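Local coordinates for protein putative oxidoreductase (Jannaschia sp., PDB 3C24) that is a putative oxidoreductase of unestablished substrate that probably binds a dinucleotide cofactor, NAD or NADP, through an N-terminal Rossmann domain, at residues A15-G20 and D62-E67; D69-A74 and E85-R90; Q186-E191 and A274-A279. All blocks are in the same frame, centred on the assembly; numbering follows the deposited sequence.

Overall arrangement
All three contacts are buried and largely apolar, without a hydrogen bond across any of them, but they serve two different regions. Contacts 1 and 2 are both built on the Rossmann sheet, where strands 13-17 and 70-73 are neighbours; their centres are 8 Å apart, and backbone bonds from Ala15 to Val70 and Val72 tie them together. Contact 1 covers the first strand with a tryptophan from a loop, contact 2 sets strand 70-73 against the crossover helix 77-87. Contact 3, 30 Å from contact 1 and 23 Å from contact 2 between centres, pairs two helices beside the subunit interface, where a valine methyl meets main chain as well as side chain.

Contact 1: A15-G20 and D62-E67; sequences AILGAG and DGWIDE
The indole of Trp64 lies between its own neighbour in sequence and the first strand of the sheet. Ile65 CG1 sits over the centre of one face, 3.3 Å above the ring plane, while Ala15 and Leu17 approach the benzo ring obliquely. Ala15 CB is equally near two ring atoms, 3.6 Å from both CE3 and CZ3 of Trp64. Farther round the same ring, Leu17 CD1 comes to 3.8 Å from Trp64 CH2, and the two side chains cross at about a right angle. In the tryptophan, a chi1 of 60° tucks CG over the main chain, flanked by N and C, and from there the ring reaches the strand. Leu17 has CG anti to its carbonyl carbon (chi1 -79°), which brings one methyl to the indole although its CB does not point straight at the loop.

Ala15 and Leu17 stand two apart on strand 13-17 and so share a side of the sheet, whereas Ile16 turns the other way. The loop residues 63-65 have helical backbone angles, and a bond of 2.8 Å from Glu67 N to Trp64 O closes a turn in the loop. Ile41 and Ile87 add to the apolar surroundings of the ring. Directly after Leu17 the chain enters the glycine-rich turn that begins at Gly18; in Rossmann folds such a turn usually faces the dinucleotide. Across this contact carbon meets carbon, so the indole meets the strand through dispersion and burial alone; a directional tie of this loop lies elsewhere, in the salt bridge from Asp62 to Arg90.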
# COMPACT_ATOMS: atom_id res chain seq x y z
N ALA A 15 -27.12 10.50 21.16
CA ALA A 15 -28.11 9.89 20.28
C ALA A 15 -27.42 9.57 18.97
O ALA A 15 -26.65 10.38 18.41
CB ALA A 15 -29.30 10.82 20.06
N ILE A 16 -27.61 8.36 18.50
CA ILE A 16 -27.06 7.94 17.22
C ILE A 16 -28.21 7.61 16.27
O ILE A 16 -28.99 6.71 16.52
CB ILE A 16 -26.16 6.72 17.37
CG1 ILE A 16 -25.01 7.01 18.35
CG2 ILE A 16 -25.58 6.29 16.03
CD1 ILE A 16 -24.24 5.83 18.78
N LEU A 17 -28.25 8.37 15.19
CA LEU A 17 -29.24 8.18 14.12
C LEU A 17 -28.73 7.08 13.17
O LEU A 17 -27.55 7.08 12.73
CB LEU A 17 -29.49 9.51 13.37
CG LEU A 17 -30.41 10.56 14.01
CD1 LEU A 17 -30.17 10.74 15.46
CD2 LEU A 17 -30.28 11.89 13.19
N GLY A 18 -29.62 6.14 12.85
CA GLY A 18 -29.25 5.01 11.99
C GLY A 18 -28.40 4.05 12.82
O GLY A 18 -27.50 3.38 12.33
N ALA A 19 -28.72 3.98 14.09
CA ALA A 19 -27.90 3.19 15.05
C ALA A 19 -27.78 1.72 14.75
O ALA A 19 -26.81 1.11 15.15
CB ALA A 19 -28.42 3.37 16.46
N GLY A 20 -28.74 1.15 14.04
CA GLY A 20 -28.73 -0.31 13.80
C GLY A 20 -28.20 -0.74 12.45
O GLY A 20 -28.10 -1.94 12.12
N ASP A 62 -39.92 10.55 20.38
CA ASP A 62 -39.08 11.73 20.14
C ASP A 62 -38.58 12.37 21.38
O ASP A 62 -37.93 13.40 21.32
CB ASP A 62 -39.86 12.80 19.38
CG ASP A 62 -40.27 12.36 17.98
OD1 ASP A 62 -39.60 11.47 17.40
OD2 ASP A 62 -41.26 12.92 17.45
N GLY A 63 -38.88 11.79 22.52
CA GLY A 63 -38.44 12.38 23.78
C GLY A 63 -36.94 12.51 23.90
O GLY A 63 -36.41 13.31 24.66
N TRP A 64 -36.26 11.68 23.13
CA TRP A 64 -34.79 11.66 23.18
C TRP A 64 -34.17 12.96 22.77
O TRP A 64 -33.11 13.37 23.27
CB TRP A 64 -34.24 10.56 22.30
CG TRP A 64 -34.58 10.68 20.87
CD1 TRP A 64 -35.63 10.13 20.25
CD2 TRP A 64 -33.81 11.35 19.88
NE1 TRP A 64 -35.60 10.44 18.92
CE2 TRP A 64 -34.48 11.18 18.66
CE3 TRP A 64 -32.63 12.08 19.90
CZ2 TRP A 64 -34.01 11.71 17.48
CZ3 TRP A 64 -32.17 12.62 18.71
CH2 TRP A 64 -32.85 12.43 17.53
N ILE A 65 -34.84 13.59 21.83
CA ILE A 65 -34.34 14.85 21.27
C ILE A 65 -34.00 15.86 22.38
O ILE A 65 -32.96 16.51 22.34
CB ILE A 65 -35.31 15.44 20.23
CG1 ILE A 65 -35.40 14.50 19.02
CG2 ILE A 65 -34.87 16.80 19.80
CD1 ILE A 65 -36.44 14.90 17.99
N ASP A 66 -34.84 15.93 23.40
CA ASP A 66 -34.68 16.88 24.52
C ASP A 66 -33.68 16.46 25.53
O ASP A 66 -33.37 17.20 26.45
CB ASP A 66 -35.97 17.08 25.32
CG ASP A 66 -36.93 18.03 24.65
OD1 ASP A 66 -36.69 18.41 23.48
OD2 ASP A 66 -37.91 18.40 25.32
N GLU A 67 -33.14 15.26 25.35
CA GLU A 67 -32.16 14.74 26.31
C GLU A 67 -30.76 14.70 25.72
O GLU A 67 -29.78 14.67 26.43
CB GLU A 67 -32.57 13.32 26.73
CG GLU A 67 -33.89 13.29 27.55
CD GLU A 67 -34.50 11.89 27.69
OE1 GLU A 67 -34.39 11.08 26.74
OE2 GLU A 67 -35.13 11.60 28.74

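Contact 2: D69-A74 and E85-R90; sequences DVVVLA and EDIVPR
Strand 70-73 runs past helix 77-87 at a distance set by side chains, with Val71 CA and Ile87 CA, the nearest pair, 9.0 Å apart. That gap is spanned by Val71 and Leu73 from the strand and by Ile87 from the helix. Ile87 divides its two branches between them: its CG1 lies 4.5 Å from Val71 CG1, and its CG2 lies 4.2 Å from Leu73 CD2. With CG1 anti to the backbone N (chi1 -163°), the longer branch of Ile87 meets Val71 through CG1, while its end turns away toward the indole of Trp64. All three side chains leave their backbones in the direction of the opposing segment, and Val71 and Leu73 also pack on Leu17 of strand 13-17.

The usual strand alternation places Val70 and Val72 on the other side of the sheet, where they touch Leu98 and Val14 respectively. Strand 70-73, helix 77-87 and strand 96-99 form a beta-alpha-beta unit of the Rossmann domain, and Ile87 is a point at which the crossover helix is seated on the sheet. Farther along, Arg90 N is bonded to Ile87 O at 2.8 Å. Arg90 then carries the polar side of this corner: NH1 makes a long ionic approach, 4.0 Å, to Asp86 OD1, while NH2 serves the loop of contact 1.

The charged groups thus stay on the exposed outside, the branched aliphatic carbon inside. With no polar atom facing across, the contact implies cohesion by shape and burial, and no bond between the two segments fixes how they are turned against each other.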
# COMPACT_ATOMS: atom_id res chain seq x y z
N ASP A 69 -27.28 15.50 24.19
CA ASP A 69 -26.19 16.46 24.21
C ASP A 69 -25.49 16.45 22.84
O ASP A 69 -24.99 17.46 22.32
CB ASP A 69 -25.18 16.12 25.28
CG ASP A 69 -25.77 16.18 26.67
OD1 ASP A 69 -26.51 17.14 26.93
OD2 ASP A 69 -25.49 15.28 27.50
N VAL A 70 -25.47 15.26 22.26
CA VAL A 70 -24.78 14.98 21.01
C VAL A 70 -25.71 14.14 20.16
O VAL A 70 -26.35 13.22 20.65
CB VAL A 70 -23.46 14.21 21.26
CG1 VAL A 70 -22.68 13.98 19.95
CG2 VAL A 70 -22.58 14.93 22.26
N VAL A 71 -25.78 14.49 18.88
CA VAL A 71 -26.55 13.73 17.87
C VAL A 71 -25.61 13.39 16.73
O VAL A 71 -25.13 14.24 15.98
CB VAL A 71 -27.75 14.52 17.35
CG1 VAL A 71 -28.52 13.70 16.32
CG2 VAL A 71 -28.65 14.90 18.51
N VAL A 72 -25.39 12.09 16.58
CA VAL A 72 -24.48 11.52 15.61
C VAL A 72 -25.23 11.06 14.40
O VAL A 72 -26.15 10.22 14.48
CB VAL A 72 -23.66 10.33 16.19
CG1 VAL A 72 -22.75 9.78 15.07
CG2 VAL A 72 -22.87 10.72 17.42
N LEU A 73 -24.84 11.57 13.25
CA LEU A 73 -25.48 11.23 11.99
C LEU A 73 -24.80 10.06 11.29
O LEU A 73 -23.99 10.26 10.39
CB LEU A 73 -25.53 12.45 11.05
CG LEU A 73 -26.08 13.75 11.68
CD1 LEU A 73 -26.25 14.80 10.60
CD2 LEU A 73 -27.41 13.55 12.36
N ALA A 74 -25.09 8.84 11.75
CA ALA A 74 -24.45 7.61 11.20
C ALA A 74 -25.21 7.13 9.96
O ALA A 74 -25.77 6.03 9.94
CB ALA A 74 -24.39 6.51 12.26
N GLU A 85 -31.69 18.36 7.67
CA GLU A 85 -32.79 19.34 7.51
C GLU A 85 -33.94 19.00 8.41
O GLU A 85 -34.67 19.86 8.86
CB GLU A 85 -33.26 19.43 6.05
CG GLU A 85 -32.21 20.22 5.23
CD GLU A 85 -32.39 20.15 3.71
OE1 GLU A 85 -33.27 19.42 3.23
OE2 GLU A 85 -31.65 20.87 2.98
N ASP A 86 -34.07 17.71 8.67
CA ASP A 86 -35.14 17.23 9.53
C ASP A 86 -34.81 17.45 11.00
O ASP A 86 -35.61 18.04 11.76
CB ASP A 86 -35.35 15.75 9.31
CG ASP A 86 -36.41 15.17 10.24
OD1 ASP A 86 -36.76 15.82 11.25
OD2 ASP A 86 -36.89 14.05 9.96
N ILE A 87 -33.60 17.08 11.39
CA ILE A 87 -33.21 17.07 12.82
C ILE A 87 -32.63 18.36 13.35
O ILE A 87 -32.94 18.78 14.47
CB ILE A 87 -32.25 15.86 13.19
CG1 ILE A 87 -32.23 15.65 14.71
CG2 ILE A 87 -30.81 16.01 12.66
CD1 ILE A 87 -33.57 15.29 15.35
N VAL A 88 -31.78 19.02 12.57
CA VAL A 88 -31.13 20.24 13.07
C VAL A 88 -32.10 21.27 13.67
O VAL A 88 -31.81 21.84 14.72
CB VAL A 88 -30.14 20.87 12.02
CG1 VAL A 88 -29.74 22.35 12.37
CG2 VAL A 88 -28.92 19.98 11.88
N PRO A 89 -33.25 21.54 13.01
CA PRO A 89 -34.14 22.55 13.61
C PRO A 89 -34.85 22.12 14.88
O PRO A 89 -35.47 22.97 15.59
CB PRO A 89 -35.19 22.78 12.53
CG PRO A 89 -34.55 22.33 11.25
CD PRO A 89 -33.62 21.23 11.61
N ARG A 90 -34.76 20.83 15.18
CA ARG A 90 -35.48 20.23 16.32
C ARG A 90 -34.70 20.12 17.62
O ARG A 90 -35.27 19.96 18.69
CB ARG A 90 -36.03 18.83 15.94
CG ARG A 90 -36.89 18.77 14.69
CD ARG A 90 -37.37 17.31 14.41
NE ARG A 90 -38.35 16.89 15.42
CZ ARG A 90 -38.88 15.67 15.51
NH1 ARG A 90 -38.55 14.73 14.65
NH2 ARG A 90 -39.76 15.41 16.45

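Contact 3: Q186-E191 and A274-A279; sequences QLAILE and AKVKQA
Before Val276 comes up against Ala188 and Ile189, helix 273-284 passes through Ala274 and Lys275, whose carbonyls accept the regular helical bonds of this segment. Val276 then makes the contact. Its CG1, anti to the backbone N (chi1 173°), enters beside the main chain of the other helix and meets the Ala188 carbonyl, 3.3 Å from its O and 3.6 Å from its C. The same methyl lies 3.9 Å from Ala188 CB and 4.1 Å from Ile189 N. The helices are close, 6.5 Å between Ile189 CA and Val276 CA, consistent with the small side chain of Ala188 beside this pair. Both fall within the 6-phosphogluconate dehydrogenase C-terminal family region; the other is the long helix 184-217, which widens into a pi-type turn at 189-191. It also runs along the dimer interface, where Gln186 NE2 is bonded to Tyr217 O of the second subunit and Ile189 packs on that same tyrosine. Lys277, pointing away from helix 184-217, touches Tyr106, a residue that also packs on Ala188 and Val276. Gln278 packs on Phe257 of the second subunit, and Ala279 N completes a helical turn with a 3.0 Å bond to Lys275 O.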
# COMPACT_ATOMS: atom_id res chain seq x y z
N GLN A 186 -9.51 21.79 5.82
CA GLN A 186 -8.39 20.87 5.91
C GLN A 186 -8.90 19.42 5.95
O GLN A 186 -8.35 18.53 5.27
CB GLN A 186 -7.51 21.18 7.11
CG GLN A 186 -6.63 22.43 6.91
CD GLN A 186 -5.90 22.81 8.16
OE1 GLN A 186 -6.38 22.57 9.26
NE2 GLN A 186 -4.72 23.44 8.00
N LEU A 187 -9.98 19.17 6.71
CA LEU A 187 -10.50 17.80 6.80
C LEU A 187 -11.01 17.36 5.43
O LEU A 187 -10.78 16.22 5.02
CB LEU A 187 -11.63 17.69 7.80
CG LEU A 187 -11.67 16.38 8.59
CD1 LEU A 187 -12.70 16.52 9.69
CD2 LEU A 187 -11.93 15.14 7.78
N ALA A 188 -11.63 18.29 4.70
CA ALA A 188 -12.16 18.02 3.35
C ALA A 188 -11.02 17.69 2.37
O ALA A 188 -11.12 16.81 1.54
CB ALA A 188 -13.00 19.18 2.82
N ILE A 189 -9.91 18.40 2.53
CA ILE A 189 -8.69 18.13 1.72
C ILE A 189 -8.18 16.72 1.94
O ILE A 189 -7.69 16.04 1.03
CB ILE A 189 -7.58 19.21 1.97
CG1 ILE A 189 -8.05 20.58 1.44
CG2 ILE A 189 -6.22 18.79 1.33
CD1 ILE A 189 -7.17 21.78 1.85
N LEU A 190 -8.30 16.28 3.19
CA LEU A 190 -7.89 14.91 3.55
C LEU A 190 -8.89 13.91 2.96
O LEU A 190 -8.50 12.90 2.38
CB LEU A 190 -7.73 14.75 5.05
CG LEU A 190 -6.58 15.50 5.72
CD1 LEU A 190 -6.62 15.28 7.25
CD2 LEU A 190 -5.23 15.05 5.17
N GLU A 191 -10.17 14.19 3.13
CA GLU A 191 -11.25 13.37 2.58
C GLU A 191 -12.42 14.30 2.24
O GLU A 191 -12.97 14.88 3.12
CB GLU A 191 -11.65 12.26 3.54
CG GLU A 191 -12.20 12.72 4.83
CD GLU A 191 -13.73 12.80 4.86
OE1 GLU A 191 -14.42 12.35 3.92
OE2 GLU A 191 -14.21 13.33 5.86
N ALA A 274 -11.08 24.05 -4.62
CA ALA A 274 -12.15 24.20 -5.59
C ALA A 274 -12.58 22.85 -6.17
O ALA A 274 -13.77 22.58 -6.36
CB ALA A 274 -11.73 25.19 -6.70
N LYS A 275 -11.61 21.98 -6.41
CA LYS A 275 -11.90 20.66 -6.95
C LYS A 275 -12.46 19.75 -5.85
O LYS A 275 -13.32 18.91 -6.06
CB LYS A 275 -10.65 19.98 -7.55
CG LYS A 275 -10.19 20.57 -8.88
CD LYS A 275 -11.22 20.40 -9.98
N VAL A 276 -11.92 19.94 -4.65
CA VAL A 276 -12.37 19.16 -3.49
C VAL A 276 -13.84 19.47 -3.23
O VAL A 276 -14.64 18.56 -2.91
CB VAL A 276 -11.48 19.42 -2.25
CG1 VAL A 276 -12.02 18.74 -0.94
CG2 VAL A 276 -10.02 18.94 -2.52
N LYS A 277 -14.20 20.74 -3.34
CA LYS A 277 -15.61 21.13 -3.15
C LYS A 277 -16.51 20.48 -4.22
O LYS A 277 -17.63 20.07 -3.94
CB LYS A 277 -15.81 22.64 -3.17
CG LYS A 277 -17.22 23.00 -2.73
CD LYS A 277 -17.44 24.44 -2.50
CE LYS A 277 -18.90 24.65 -2.05
NZ LYS A 277 -19.43 25.95 -2.47
N GLN A 278 -16.02 20.38 -5.44
CA GLN A 278 -16.79 19.69 -6.49
C GLN A 278 -17.00 18.22 -6.15
O GLN A 278 -18.08 17.70 -6.38
CB GLN A 278 -16.11 19.82 -7.86
CG GLN A 278 -16.16 21.22 -8.35
CD GLN A 278 -15.29 21.43 -9.59
OE1 GLN A 278 -14.76 20.49 -10.14
NE2 GLN A 278 -15.15 22.67 -10.03
N ALA A 279 -15.97 17.58 -5.62
CA ALA A 279 -16.04 16.16 -5.22
C ALA A 279 -17.06 16.01 -4.08
O ALA A 279 -17.90 15.09 -4.06
CB ALA A 279 -14.70 15.64 -4.81